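Local coordinates for protein cysteine hydrolase (PDB 3IRV) that is probably a hydrolase of the isochorismatase-like cysteine hydrolase family, although its natural substrate is not defined, at residues I26-Q31 with I142-T147; L120-F125 with N150-T155; D48-I53 with E103-L108; S171-A176 with T208-V213; M66-R71 with D131-A136. All blocks are in the same frame, centred on the assembly; numbering follows the deposited sequence.

In the fold
All five contacts belong to one three-layer alpha/beta domain. Interaction 1 is its buried core, two neighbouring parallel strands held by backbone hydrogen bonds. Interaction 2, also buried, sets the loop 120-125 against helix 149-162, close to the second subunit, and touches interaction 1 where Asp-29 nears Cys-152. Interactions 3 and 5 are wholly apolar across their segments and lie farther out: the first joins helix 50-62 to a loop, the second packs helix 130-136 on strand 66-72, which pairs with strand 23-28 of interaction 1. Interaction 4, partly buried, is polar instead, with an aspartate meeting a helix start; Ala-173 hydrogen-bonds to Gly-146, tying it back to interaction 1.

Interaction 1: I26-Q31 with I142-T147; sequences IVVDMQ and IIVCGT
The flat groups that meet between Ile-26, Val-28, Cys-145 and Thr-147 are peptide units of two parallel strands; Ile-26 and Val-144 project from one face of this sheet, Val-27 and Cys-145 from the other. The Ile-26 N-H points almost straight at Ile-143 O (2.8 Å, 179° at the hydrogen), and Cys-145 N answers to Ile-26 O at 3.1 Å. Farther along, the strands twist: Val-28 N reaches Cys-145 O at 2.7 Å with the donor tilted 20° from the carbonyl plane, and Thr-147 N closes the ladder on Val-28 O. Beta-branched residues suit these extended, buried positions. In the conformer described, one of two modelled for Ile-26, CG1 lies beside the backbone N (chi1 -53°) and CD1 reaches Ile-142 CD1, 3.7 Å away, while Val-28 CG2 lies 3.9 Å from Val-144 CG1. Where the second strand turns its corner, Gly-146 has no side chain to obstruct Val-28 O, and its CA comes within 3.3 Å of that oxygen in a CA-H...O contact. Beyond the strand end, one water donates to both Asp-29 OD2 (2.8 Å) and Thr-147 O. The ladder places the aspartate just beyond the carboxyl end of a central strand, where Lys-119, by a salt bridge, and the water hold its carboxylate close to Cys-152, consistent with the Asp-Lys-Cys triad of cysteine hydrolases of this family.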
# COMPACT_ATOMS: atom_id res chain seq x y z
N ILE A 26 11.89 0.19 12.68
CA ILE A 26 11.91 -0.84 11.65
C ILE A 26 12.78 -0.36 10.48
O ILE A 26 12.50 0.67 9.84
CB ILE A 26 10.51 -1.22 11.16
CG1 ILE A 26 9.61 -1.59 12.34
CG2 ILE A 26 10.60 -2.39 10.16
CD1 ILE A 26 8.18 -1.87 11.94
N VAL A 27 13.86 -1.10 10.22
CA VAL A 27 14.81 -0.76 9.14
C VAL A 27 14.50 -1.67 7.95
O VAL A 27 14.79 -2.89 7.97
CB VAL A 27 16.28 -0.98 9.58
CG1 VAL A 27 17.20 -0.52 8.48
CG2 VAL A 27 16.59 -0.22 10.91
N VAL A 28 13.86 -1.09 6.94
CA VAL A 28 13.33 -1.89 5.84
C VAL A 28 14.37 -2.15 4.74
O VAL A 28 14.79 -1.20 4.05
CB VAL A 28 12.10 -1.21 5.22
CG1 VAL A 28 11.49 -2.10 4.11
CG2 VAL A 28 11.07 -0.84 6.33
N ASP A 29 14.76 -3.42 4.59
CA ASP A 29 15.48 -3.91 3.42
C ASP A 29 16.76 -3.13 3.09
O ASP A 29 17.06 -2.88 1.91
CB ASP A 29 14.53 -3.95 2.21
CG ASP A 29 13.43 -5.00 2.37
OD1 ASP A 29 13.47 -5.74 3.39
OD2 ASP A 29 12.54 -5.05 1.51
N MET A 30 17.52 -2.78 4.12
CA MET A 30 18.84 -2.16 3.88
C MET A 30 19.90 -3.23 3.57
O MET A 30 20.93 -3.37 4.26
CB MET A 30 19.21 -1.15 4.98
CG MET A 30 18.30 0.11 4.95
SD MET A 30 18.38 1.10 3.42
CE MET A 30 19.99 1.96 3.76
N GLN A 31 19.64 -3.93 2.47
CA GLN A 31 20.42 -5.09 2.03
C GLN A 31 21.34 -4.68 0.90
O GLN A 31 21.06 -3.71 0.15
CB GLN A 31 19.47 -6.19 1.54
CG GLN A 31 18.57 -6.77 2.64
CD GLN A 31 17.42 -7.54 2.08
OE1 GLN A 31 16.34 -6.97 1.88
NE2 GLN A 31 17.63 -8.82 1.76
N ILE A 142 5.55 2.45 15.69
CA ILE A 142 6.70 2.03 14.87
C ILE A 142 7.26 3.19 14.04
O ILE A 142 6.49 3.96 13.47
CB ILE A 142 6.38 0.80 13.97
CG1 ILE A 142 5.21 1.09 13.00
CG2 ILE A 142 6.08 -0.46 14.82
CD1 ILE A 142 4.91 -0.09 12.02
N ILE A 143 8.59 3.26 13.97
CA ILE A 143 9.29 4.29 13.20
C ILE A 143 9.88 3.58 11.99
O ILE A 143 10.68 2.65 12.18
CB ILE A 143 10.44 4.89 14.04
CG1 ILE A 143 9.85 5.61 15.27
CG2 ILE A 143 11.30 5.86 13.21
CD1 ILE A 143 10.89 5.93 16.35
N VAL A 144 9.53 4.00 10.77
CA VAL A 144 9.89 3.25 9.57
C VAL A 144 10.93 4.03 8.77
O VAL A 144 10.75 5.24 8.51
CB VAL A 144 8.65 2.97 8.69
CG1 VAL A 144 9.04 2.34 7.35
CG2 VAL A 144 7.66 2.06 9.46
N CYS A 145 12.02 3.34 8.44
CA CYS A 145 13.05 3.86 7.54
C CYS A 145 13.53 2.74 6.62
O CYS A 145 13.18 1.57 6.85
CB CYS A 145 14.21 4.42 8.36
SG CYS A 145 15.06 3.15 9.40
N GLY A 146 14.30 3.10 5.59
CA GLY A 146 14.83 2.09 4.67
C GLY A 146 14.44 2.31 3.23
O GLY A 146 14.33 3.44 2.81
N THR A 147 14.22 1.22 2.46
CA THR A 147 13.95 1.34 1.02
C THR A 147 13.05 0.14 0.61
O THR A 147 13.12 -0.90 1.28
CB THR A 147 15.31 1.37 0.22
OG1 THR A 147 15.12 1.91 -1.10
CG2 THR A 147 15.92 -0.04 0.09
O HOH W 1 12.84 -3.35 -0.66

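Interaction 2: L120-F125 with N150-T155; sequences LFYSGF and NVCCET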
# COMPACT_ATOMS: atom_id res chain seq x y z
N LEU A 120 8.94 -12.60 2.36
CA LEU A 120 8.95 -13.11 0.99
C LEU A 120 8.54 -12.10 -0.07
O LEU A 120 8.72 -12.35 -1.28
CB LEU A 120 8.02 -14.33 0.86
CG LEU A 120 8.31 -15.55 1.73
CD1 LEU A 120 7.16 -16.60 1.55
CD2 LEU A 120 9.67 -16.15 1.39
N PHE A 121 7.91 -11.00 0.35
CA PHE A 121 7.33 -10.06 -0.61
C PHE A 121 7.66 -8.66 -0.10
O PHE A 121 8.76 -8.43 0.43
CB PHE A 121 5.82 -10.33 -0.70
CG PHE A 121 5.26 -10.29 -2.10
CD1 PHE A 121 4.27 -11.21 -2.48
CD2 PHE A 121 5.70 -9.36 -3.03
CE1 PHE A 121 3.71 -11.18 -3.78
CE2 PHE A 121 5.13 -9.32 -4.32
CZ PHE A 121 4.15 -10.24 -4.68
N TYR A 122 6.75 -7.71 -0.27
CA TYR A 122 7.08 -6.32 0.09
C TYR A 122 6.76 -5.95 1.54
O TYR A 122 7.54 -5.25 2.21
CB TYR A 122 6.38 -5.32 -0.84
CG TYR A 122 6.58 -5.60 -2.30
CD1 TYR A 122 7.86 -5.82 -2.84
CD2 TYR A 122 5.48 -5.66 -3.16
CE1 TYR A 122 8.03 -6.08 -4.20
CE2 TYR A 122 5.64 -5.93 -4.53
CZ TYR A 122 6.91 -6.14 -5.03
OH TYR A 122 7.04 -6.37 -6.39
N SER A 123 5.58 -6.37 1.99
CA SER A 123 5.04 -6.04 3.30
C SER A 123 5.92 -6.58 4.41
O SER A 123 6.23 -7.79 4.41
CB SER A 123 3.68 -6.69 3.47
OG SER A 123 3.18 -6.44 4.77
N GLY A 124 6.25 -5.73 5.38
CA GLY A 124 6.95 -6.24 6.58
C GLY A 124 6.06 -7.02 7.52
O GLY A 124 6.57 -7.71 8.43
N PHE A 125 4.74 -6.90 7.33
CA PHE A 125 3.73 -7.52 8.23
C PHE A 125 3.09 -8.78 7.67
O PHE A 125 2.83 -9.73 8.43
CB PHE A 125 2.59 -6.55 8.54
CG PHE A 125 2.93 -5.58 9.62
CD1 PHE A 125 2.88 -5.96 10.96
CD2 PHE A 125 3.33 -4.28 9.30
CE1 PHE A 125 3.20 -5.05 11.98
CE2 PHE A 125 3.68 -3.37 10.30
CZ PHE A 125 3.60 -3.73 11.65
N ASN A 150 8.06 3.81 -1.56
CA ASN A 150 6.66 3.61 -1.95
C ASN A 150 6.28 2.14 -2.05
O ASN A 150 5.11 1.81 -2.30
CB ASN A 150 6.38 4.27 -3.30
CG ASN A 150 7.23 3.70 -4.40
OD1 ASN A 150 8.46 3.57 -4.26
ND2 ASN A 150 6.60 3.36 -5.52
N VAL A 151 7.27 1.25 -1.89
CA VAL A 151 7.02 -0.16 -2.12
C VAL A 151 7.09 -0.88 -0.78
O VAL A 151 6.08 -0.92 -0.08
CB VAL A 151 7.95 -0.76 -3.19
CG1 VAL A 151 7.49 -2.18 -3.53
CG2 VAL A 151 7.95 0.09 -4.48
N CYS A 152 8.26 -1.39 -0.39
CA CYS A 152 8.31 -2.10 0.90
C CYS A 152 8.08 -1.20 2.11
O CYS A 152 7.42 -1.62 3.07
CB CYS A 152 9.65 -2.80 1.07
SG CYS A 152 9.85 -4.06 -0.21
N CYS A 153 8.61 0.03 2.10
CA CYS A 153 8.38 0.92 3.25
C CYS A 153 6.88 1.26 3.35
O CYS A 153 6.25 1.03 4.40
CB CYS A 153 9.23 2.19 3.14
SG CYS A 153 10.97 1.74 3.04
N GLU A 154 6.30 1.75 2.25
CA GLU A 154 4.86 2.10 2.28
C GLU A 154 3.94 0.91 2.55
O GLU A 154 2.94 1.06 3.24
CB GLU A 154 4.43 2.82 1.01
CG GLU A 154 4.06 4.23 1.24
CD GLU A 154 3.17 4.76 0.15
OE1 GLU A 154 3.63 5.55 -0.67
OE2 GLU A 154 2.01 4.35 0.08
N THR A 155 4.25 -0.26 2.01
CA THR A 155 3.38 -1.42 2.30
C THR A 155 3.44 -1.77 3.78
O THR A 155 2.41 -2.06 4.40
CB THR A 155 3.69 -2.65 1.42
OG1 THR A 155 3.71 -2.22 0.05
CG2 THR A 155 2.61 -3.71 1.59
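Tyr-122 is the first residue of 120-125 to meet the helix, and its ring is gripped between two neighbours. Phe-121 CD2 sits 3.6 Å above one face, over the centre; on the opposite face the methyl Val-151 CG1 makes a CH-pi contact, 3.8 Å from the centroid of the Tyr-122 ring and 14° off its normal. Cys-152 SG approaches obliquely, 3.7 Å from Tyr-122 CD1, in a sulfur-aromatic contact. A tyrosine fits here because its broad ring fills an apolar slot while OH bonds to Glu-203 O of the second subunit. The carbonyl of Tyr-122 receives a CA-H...O contact from Cys-152, and it also accepts from Lys-119 NZ. Next comes Ser-123, whose CB packs on Thr-155 CG2 at 3.7 Å. Its OG, anti to the backbone N (chi1 177°), lies beside the carbonyl carbon and reaches forward along the chain to accept from Phe-125 N at 3.0 Å, an ST turn; OG is also hydrogen-bonded to Asp-159. Thr-155 in turn donates from OG1 to Val-151 O (2.7 Å, 39° above the carbonyl plane), and the same oxygen takes Thr-155 N, so two bonds hold it beside the wider pi-type turn. The loop follows strand 115-119 and leads to helix 130-136, wedged between helix 83-87, which touches Phe-121 and Tyr-122, and helix 149-162, whose Cys-152 in turn rests on strand 23-28.

Interaction 3: D48-I53 with E103-L108; sequences DIVQPI and EVIEAL
Val-50 and Ile-53, on the first turn of helix 50-62, press against the loop residues Ile-105, Ala-107 and Leu-108. That helix is the connection of a beta-alpha-beta crossover from strand 23-28 to strand 66-72, two parallel neighbours in the sheet, and the loop 103-108 covers its amino end. The closely packed, buried part is the meeting of Ile-53 with Leu-108. Their side chains cross at about a right angle, and Ile-53 CG2 touches Leu-108 CD2 at 3.8 Å and Leu-108 CD1 at 4.0 Å, so one methyl rests against both branches of the leucine. Ile-53 can offer that methyl because CG2 stands anti to its backbone N, with CG1 turned the other way (chi1 -62°). Beside this pair, Val-50 and Ile-105 reach toward each other tip to tip, Val-50 CG2 lying 3.9 Å from Ile-105 CD1. Met-30 touches both Val-50 and Leu-108 and so continues the apolar cluster inward. The solvent side is thinner, a single methyl-methyl touch of Val-50 CG1 on Ala-107 CB at 3.8 Å; a short, mildly apolar residue suits a place where the packing ends. Ile-53, Ile-105 and Leu-108 are buried, Val-50 is partly exposed and spans the two sides, and the exposed Ala-107 marks the outer margin. The loop is kept compact by its own backbone, Leu-108 N donating to Ile-105 O at 2.9 Å, while Ala-107 O accepts from Gln-54 NE2 of the same helix. Even the helix backbone takes part: Leu-108 CD2 lies 4.0 Å from the carbonyl oxygen of Val-50.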
# COMPACT_ATOMS: atom_id res chain seq x y z
N ASP A 48 22.14 8.31 0.59
CA ASP A 48 21.80 9.49 1.40
C ASP A 48 21.07 9.22 2.71
O ASP A 48 20.92 10.12 3.55
CB ASP A 48 20.99 10.48 0.55
CG ASP A 48 21.77 10.97 -0.65
OD1 ASP A 48 23.00 11.19 -0.52
OD2 ASP A 48 21.15 11.10 -1.72
N ILE A 49 20.61 7.98 2.89
CA ILE A 49 19.91 7.64 4.14
C ILE A 49 20.69 6.79 5.15
O ILE A 49 20.21 6.56 6.26
CB ILE A 49 18.51 6.98 3.89
CG1 ILE A 49 18.64 5.57 3.31
CG2 ILE A 49 17.70 7.85 2.95
CD1 ILE A 49 17.27 4.86 3.31
N VAL A 50 21.89 6.34 4.77
CA VAL A 50 22.66 5.51 5.70
C VAL A 50 23.04 6.26 6.98
O VAL A 50 22.84 5.74 8.09
CB VAL A 50 23.91 4.93 5.01
CG1 VAL A 50 24.79 4.20 5.99
CG2 VAL A 50 23.49 3.98 3.85
N GLN A 51 23.55 7.48 6.83
CA GLN A 51 23.95 8.28 8.00
C GLN A 51 22.79 8.58 8.98
O GLN A 51 22.93 8.33 10.19
CB GLN A 51 24.66 9.55 7.52
CG GLN A 51 25.47 10.27 8.56
CD GLN A 51 26.18 11.48 7.97
OE1 GLN A 51 25.97 12.62 8.40
NE2 GLN A 51 27.02 11.25 6.95
N PRO A 52 21.65 9.11 8.48
CA PRO A 52 20.53 9.30 9.42
C PRO A 52 20.08 8.01 10.10
O PRO A 52 19.77 8.04 11.29
CB PRO A 52 19.39 9.84 8.55
CG PRO A 52 19.87 9.90 7.17
CD PRO A 52 21.35 9.66 7.13
N ILE A 53 20.03 6.90 9.36
CA ILE A 53 19.69 5.63 10.01
C ILE A 53 20.72 5.25 11.10
O ILE A 53 20.34 4.82 12.21
CB ILE A 53 19.43 4.50 8.98
CG1 ILE A 53 18.23 4.88 8.09
CG2 ILE A 53 19.14 3.18 9.70
CD1 ILE A 53 17.96 3.91 7.02
N GLU A 103 22.34 -9.87 2.39
CA GLU A 103 22.78 -9.46 3.74
C GLU A 103 22.63 -7.95 3.94
O GLU A 103 22.80 -7.17 3.00
CB GLU A 103 24.24 -9.87 3.97
CG GLU A 103 24.52 -11.37 3.81
CD GLU A 103 23.79 -12.24 4.85
OE1 GLU A 103 23.46 -11.76 5.97
OE2 GLU A 103 23.53 -13.45 4.54
N VAL A 104 22.31 -7.55 5.18
CA VAL A 104 22.28 -6.13 5.55
C VAL A 104 23.67 -5.50 5.38
O VAL A 104 24.69 -6.13 5.68
CB VAL A 104 21.79 -5.96 7.01
CG1 VAL A 104 21.90 -4.49 7.47
CG2 VAL A 104 20.33 -6.48 7.14
N ILE A 105 23.71 -4.28 4.87
CA ILE A 105 24.97 -3.58 4.69
C ILE A 105 25.76 -3.42 5.99
O ILE A 105 25.19 -3.20 7.07
CB ILE A 105 24.79 -2.20 4.01
CG1 ILE A 105 23.86 -1.28 4.82
CG2 ILE A 105 24.24 -2.38 2.61
CD1 ILE A 105 23.83 0.16 4.22
N GLU A 106 27.08 -3.50 5.85
CA GLU A 106 27.96 -3.45 7.03
C GLU A 106 27.82 -2.12 7.79
O GLU A 106 27.92 -2.10 9.02
CB GLU A 106 29.42 -3.70 6.64
CG GLU A 106 30.33 -4.12 7.81
CD GLU A 106 29.83 -5.37 8.56
OE1 GLU A 106 29.39 -6.35 7.91
OE2 GLU A 106 29.88 -5.37 9.81
N ALA A 107 27.54 -1.04 7.07
CA ALA A 107 27.35 0.27 7.71
C ALA A 107 26.20 0.28 8.71
O ALA A 107 26.17 1.15 9.61
CB ALA A 107 27.17 1.37 6.66
N LEU A 108 25.28 -0.69 8.56
CA LEU A 108 24.13 -0.80 9.46
C LEU A 108 24.07 -2.17 10.12
O LEU A 108 23.00 -2.63 10.52
CB LEU A 108 22.82 -0.51 8.70
CG LEU A 108 22.66 0.89 8.11
CD1 LEU A 108 21.36 0.91 7.32
CD2 LEU A 108 22.65 1.95 9.22

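Interaction 4: S171-A176 with T208-V213; sequences SDANAA and TTTAEV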
# COMPACT_ATOMS: atom_id res chain seq x y z
N SER A 171 10.96 11.27 6.81
CA SER A 171 11.11 11.90 5.50
C SER A 171 12.52 11.85 4.92
O SER A 171 12.68 11.74 3.69
CB SER A 171 10.62 13.35 5.55
OG SER A 171 11.37 14.07 6.49
N ASP A 172 13.54 11.88 5.78
CA ASP A 172 14.92 11.91 5.29
C ASP A 172 15.63 10.56 5.44
O ASP A 172 16.87 10.47 5.30
CB ASP A 172 15.69 13.05 5.98
CG ASP A 172 15.83 12.84 7.49
OD1 ASP A 172 14.98 12.17 8.12
OD2 ASP A 172 16.81 13.37 8.06
N ALA A 173 14.86 9.50 5.73
CA ALA A 173 15.47 8.19 5.93
C ALA A 173 14.71 7.07 5.23
O ALA A 173 14.81 5.90 5.63
CB ALA A 173 15.68 7.89 7.41
N ASN A 174 13.99 7.41 4.17
CA ASN A 174 13.35 6.44 3.28
C ASN A 174 13.77 6.81 1.88
O ASN A 174 13.64 7.98 1.49
CB ASN A 174 11.82 6.49 3.41
CG ASN A 174 11.31 5.77 4.67
OD1 ASN A 174 11.15 4.55 4.67
ND2 ASN A 174 11.09 6.53 5.75
N ALA A 175 14.26 5.83 1.13
CA ALA A 175 14.84 6.07 -0.20
C ALA A 175 13.95 5.52 -1.32
O ALA A 175 13.61 4.35 -1.29
CB ALA A 175 16.21 5.40 -0.29
N ALA A 176 13.63 6.37 -2.30
CA ALA A 176 12.81 5.95 -3.43
C ALA A 176 13.66 5.75 -4.69
O ALA A 176 14.82 6.20 -4.76
CB ALA A 176 11.71 6.98 -3.70
N THR A 208 7.93 12.75 9.88
CA THR A 208 8.82 13.71 10.52
C THR A 208 10.25 13.38 10.14
O THR A 208 10.47 12.43 9.37
CB THR A 208 8.64 13.73 12.07
OG1 THR A 208 9.33 14.87 12.62
CG2 THR A 208 9.16 12.46 12.71
N THR A 209 11.21 14.17 10.62
CA THR A 209 12.62 13.91 10.30
C THR A 209 13.27 12.99 11.31
O THR A 209 12.82 12.87 12.48
CB THR A 209 13.46 15.21 10.26
OG1 THR A 209 13.42 15.82 11.56
CG2 THR A 209 12.90 16.16 9.22
N THR A 210 14.36 12.35 10.88
CA THR A 210 15.16 11.53 11.77
C THR A 210 15.60 12.31 13.01
O THR A 210 15.44 11.82 14.14
CB THR A 210 16.40 10.97 11.06
OG1 THR A 210 15.97 10.24 9.92
CG2 THR A 210 17.19 10.04 11.96
N ALA A 211 16.09 13.53 12.79
CA ALA A 211 16.57 14.36 13.91
C ALA A 211 15.48 14.63 14.93
O ALA A 211 15.71 14.52 16.13
CB ALA A 211 17.16 15.68 13.41
N GLU A 212 14.28 14.95 14.45
CA GLU A 212 13.19 15.21 15.41
C GLU A 212 12.75 13.96 16.14
O GLU A 212 12.48 14.02 17.34
CB GLU A 212 11.98 15.94 14.81
CG GLU A 212 10.64 15.80 15.63
CD GLU A 212 10.69 16.27 17.13
OE1 GLU A 212 11.65 16.93 17.61
OE2 GLU A 212 9.70 15.98 17.84
N VAL A 213 12.70 12.82 15.46
CA VAL A 213 12.35 11.61 16.19
C VAL A 213 13.40 11.19 17.25
O VAL A 213 13.05 10.73 18.34
CB VAL A 213 11.95 10.45 15.22
CG1 VAL A 213 13.10 9.52 14.93
CG2 VAL A 213 10.73 9.70 15.78
O HOH W 2 17.15 14.55 10.33
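The start of helix 210-220 is gripped here by the corner through which Ser-171 and Asp-172 lead out of strand 166-170. Thr-209 is the N-cap, and its OG1 accepts from Glu-212 N at 3.1 Å, a capping bond made within the helix's own first turn. Asp-172 adds a second acceptor from across the contact. Its CG stands between the backbone N and the carbonyl carbon (chi1 64°), which brings the carboxylate up to the helix end, crossing Thr-210 at about a right angle. Asp-172 OD1 takes two bonds from that one residue: Thr-210 N, at 2.8 Å, comes in on the syn side, 19° out of the carboxylate plane, whereas Thr-210 OG1, also at 2.8 Å, meets OD1 from above that plane, 41° out of it. A threonine suits this place because its hydroxyl and its amide can serve the same oxygen. Asp-172 OD2 is reached by a water at 2.6 Å, which in turn accepts from Ala-211 N at 2.9 Å, so the next amide of the helix is tied to the same carboxylate. On the strand side, Ser-171 N donates to Thr-208 O (2.9 Å), carrying on the parallel pairing of strands 166-170 and 206-208. Ala-173 CB packs 3.5 Å from Thr-210 OG1, its small methyl fitting close to the hydroxyl. With a carboxylate facing the first turn, the charge would be expected to interact favourably with the helix dipole, which probably keeps Asp-172 ionised while OD1 takes one N-H directly and OD2 a second through the water, amides with no acceptor in a preceding turn.

Interaction 5: M66-R71 with D131-A136; sequences MVIYLR and DTVLRA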
# COMPACT_ATOMS: atom_id res chain seq x y z
N MET A 66 13.50 -0.96 20.77
CA MET A 66 13.84 -2.16 19.98
C MET A 66 14.10 -1.81 18.53
O MET A 66 13.38 -1.02 17.95
CB MET A 66 12.70 -3.20 20.05
CG MET A 66 12.92 -4.48 19.19
SD MET A 66 11.73 -5.84 19.51
CE MET A 66 10.27 -4.84 19.60
N VAL A 67 15.17 -2.38 17.98
CA VAL A 67 15.52 -2.21 16.58
C VAL A 67 15.25 -3.52 15.83
O VAL A 67 15.78 -4.57 16.22
CB VAL A 67 17.01 -1.87 16.42
CG1 VAL A 67 17.41 -1.89 14.97
CG2 VAL A 67 17.28 -0.49 17.04
N ILE A 68 14.47 -3.42 14.75
CA ILE A 68 14.10 -4.58 13.92
C ILE A 68 14.53 -4.33 12.49
O ILE A 68 14.18 -3.30 11.92
CB ILE A 68 12.58 -4.80 13.93
CG1 ILE A 68 12.11 -5.02 15.37
CG2 ILE A 68 12.19 -5.97 13.00
CD1 ILE A 68 10.58 -4.96 15.60
N TYR A 69 15.28 -5.26 11.91
CA TYR A 69 15.64 -5.17 10.49
C TYR A 69 14.74 -6.09 9.69
O TYR A 69 14.52 -7.22 10.10
CB TYR A 69 17.07 -5.64 10.27
CG TYR A 69 18.14 -4.78 10.90
CD1 TYR A 69 18.88 -3.91 10.09
CD2 TYR A 69 18.45 -4.87 12.28
CE1 TYR A 69 19.91 -3.12 10.64
CE2 TYR A 69 19.47 -4.08 12.83
CZ TYR A 69 20.20 -3.21 12.00
OH TYR A 69 21.22 -2.45 12.60
N LEU A 70 14.20 -5.61 8.58
CA LEU A 70 13.50 -6.49 7.64
C LEU A 70 14.48 -6.84 6.52
O LEU A 70 15.28 -5.99 6.09
CB LEU A 70 12.32 -5.78 6.99
CG LEU A 70 11.27 -5.26 7.98
CD1 LEU A 70 10.12 -4.67 7.19
CD2 LEU A 70 10.80 -6.36 8.93
N ARG A 71 14.42 -8.09 6.06
CA ARG A 71 15.17 -8.50 4.88
C ARG A 71 14.24 -9.21 3.92
O ARG A 71 13.47 -10.08 4.34
CB ARG A 71 16.30 -9.47 5.25
CG ARG A 71 17.29 -8.89 6.28
CD ARG A 71 18.49 -9.84 6.52
NE ARG A 71 18.04 -11.18 6.91
CZ ARG A 71 18.85 -12.20 7.20
NH1 ARG A 71 20.16 -12.02 7.13
NH2 ARG A 71 18.34 -13.39 7.52
N ASP A 131 4.46 -9.03 13.57
CA ASP A 131 3.39 -8.71 14.51
C ASP A 131 3.61 -9.40 15.86
O ASP A 131 3.31 -8.83 16.91
CB ASP A 131 2.03 -9.07 13.92
CG ASP A 131 0.90 -8.41 14.66
OD1 ASP A 131 0.87 -7.17 14.75
OD2 ASP A 131 0.03 -9.16 15.16
N THR A 132 4.15 -10.62 15.82
CA THR A 132 4.44 -11.35 17.08
C THR A 132 5.53 -10.60 17.87
O THR A 132 5.36 -10.32 19.07
CB THR A 132 4.89 -12.78 16.79
OG1 THR A 132 3.81 -13.51 16.17
CG2 THR A 132 5.36 -13.50 18.07
N VAL A 133 6.61 -10.22 17.18
CA VAL A 133 7.71 -9.51 17.82
C VAL A 133 7.22 -8.19 18.48
O VAL A 133 7.56 -7.88 19.63
CB VAL A 133 8.85 -9.29 16.81
CG1 VAL A 133 9.95 -8.37 17.37
CG2 VAL A 133 9.43 -10.65 16.35
N LEU A 134 6.38 -7.45 17.76
CA LEU A 134 5.92 -6.15 18.26
C LEU A 134 4.92 -6.35 19.39
O LEU A 134 5.05 -5.73 20.46
CB LEU A 134 5.26 -5.37 17.12
CG LEU A 134 6.20 -4.94 15.98
CD1 LEU A 134 5.38 -4.29 14.86
CD2 LEU A 134 7.24 -3.94 16.53
N ARG A 135 3.92 -7.20 19.19
CA ARG A 135 2.89 -7.32 20.23
C ARG A 135 3.41 -8.01 21.49
O ARG A 135 2.98 -7.67 22.58
CB ARG A 135 1.62 -8.02 19.72
CG ARG A 135 0.88 -7.24 18.61
CD ARG A 135 0.40 -5.85 19.08
NE ARG A 135 -0.46 -5.22 18.07
CZ ARG A 135 -0.92 -3.98 18.10
NH1 ARG A 135 -0.63 -3.17 19.11
NH2 ARG A 135 -1.69 -3.55 17.10
N ALA A 136 4.36 -8.95 21.33
CA ALA A 136 4.97 -9.59 22.51
C ALA A 136 5.61 -8.55 23.45
O ALA A 136 5.63 -8.73 24.69
CB ALA A 136 5.99 -10.63 22.08
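Ile-68 CD1 points into the notch between Val-133 and Leu-134, and the contact is organised round this one methyl. Toward Val-133 the two side chains meet tip to tip, with Ile-68 CD1 3.9 Å from Val-133 CG1; toward Leu-134 they pass at a slant, and Ile-68 CD1 comes within 3.6 Å of Leu-134 CD2. Two residues earlier on the strand, Met-66 leaves the same face. With CG anti to the backbone N (chi1 177°) and the next torsion also extended, the chain reaches outward before bending at its last bond, and Met-66 SD lies 3.8 Å from Val-133 CG1. Val-133 CG1 is thereby shared, touched by the methionine sulfur and the isoleucine methyl. The long, flexible methionine suits the partly exposed end of the strand, the stiffer isoleucine the buried middle. Strand and helix run antiparallel, 175° between their directions, with axes 11.0 Å apart, a separation bridged mainly by apolar side chains. On the other face of the strand, Val-67 and Tyr-69 meet helix 50-62. Helices on both faces of a parallel sheet make the alpha/beta/alpha sandwich of the isochorismatase-like fold, of which helix 130-136 forms part of one outer layer.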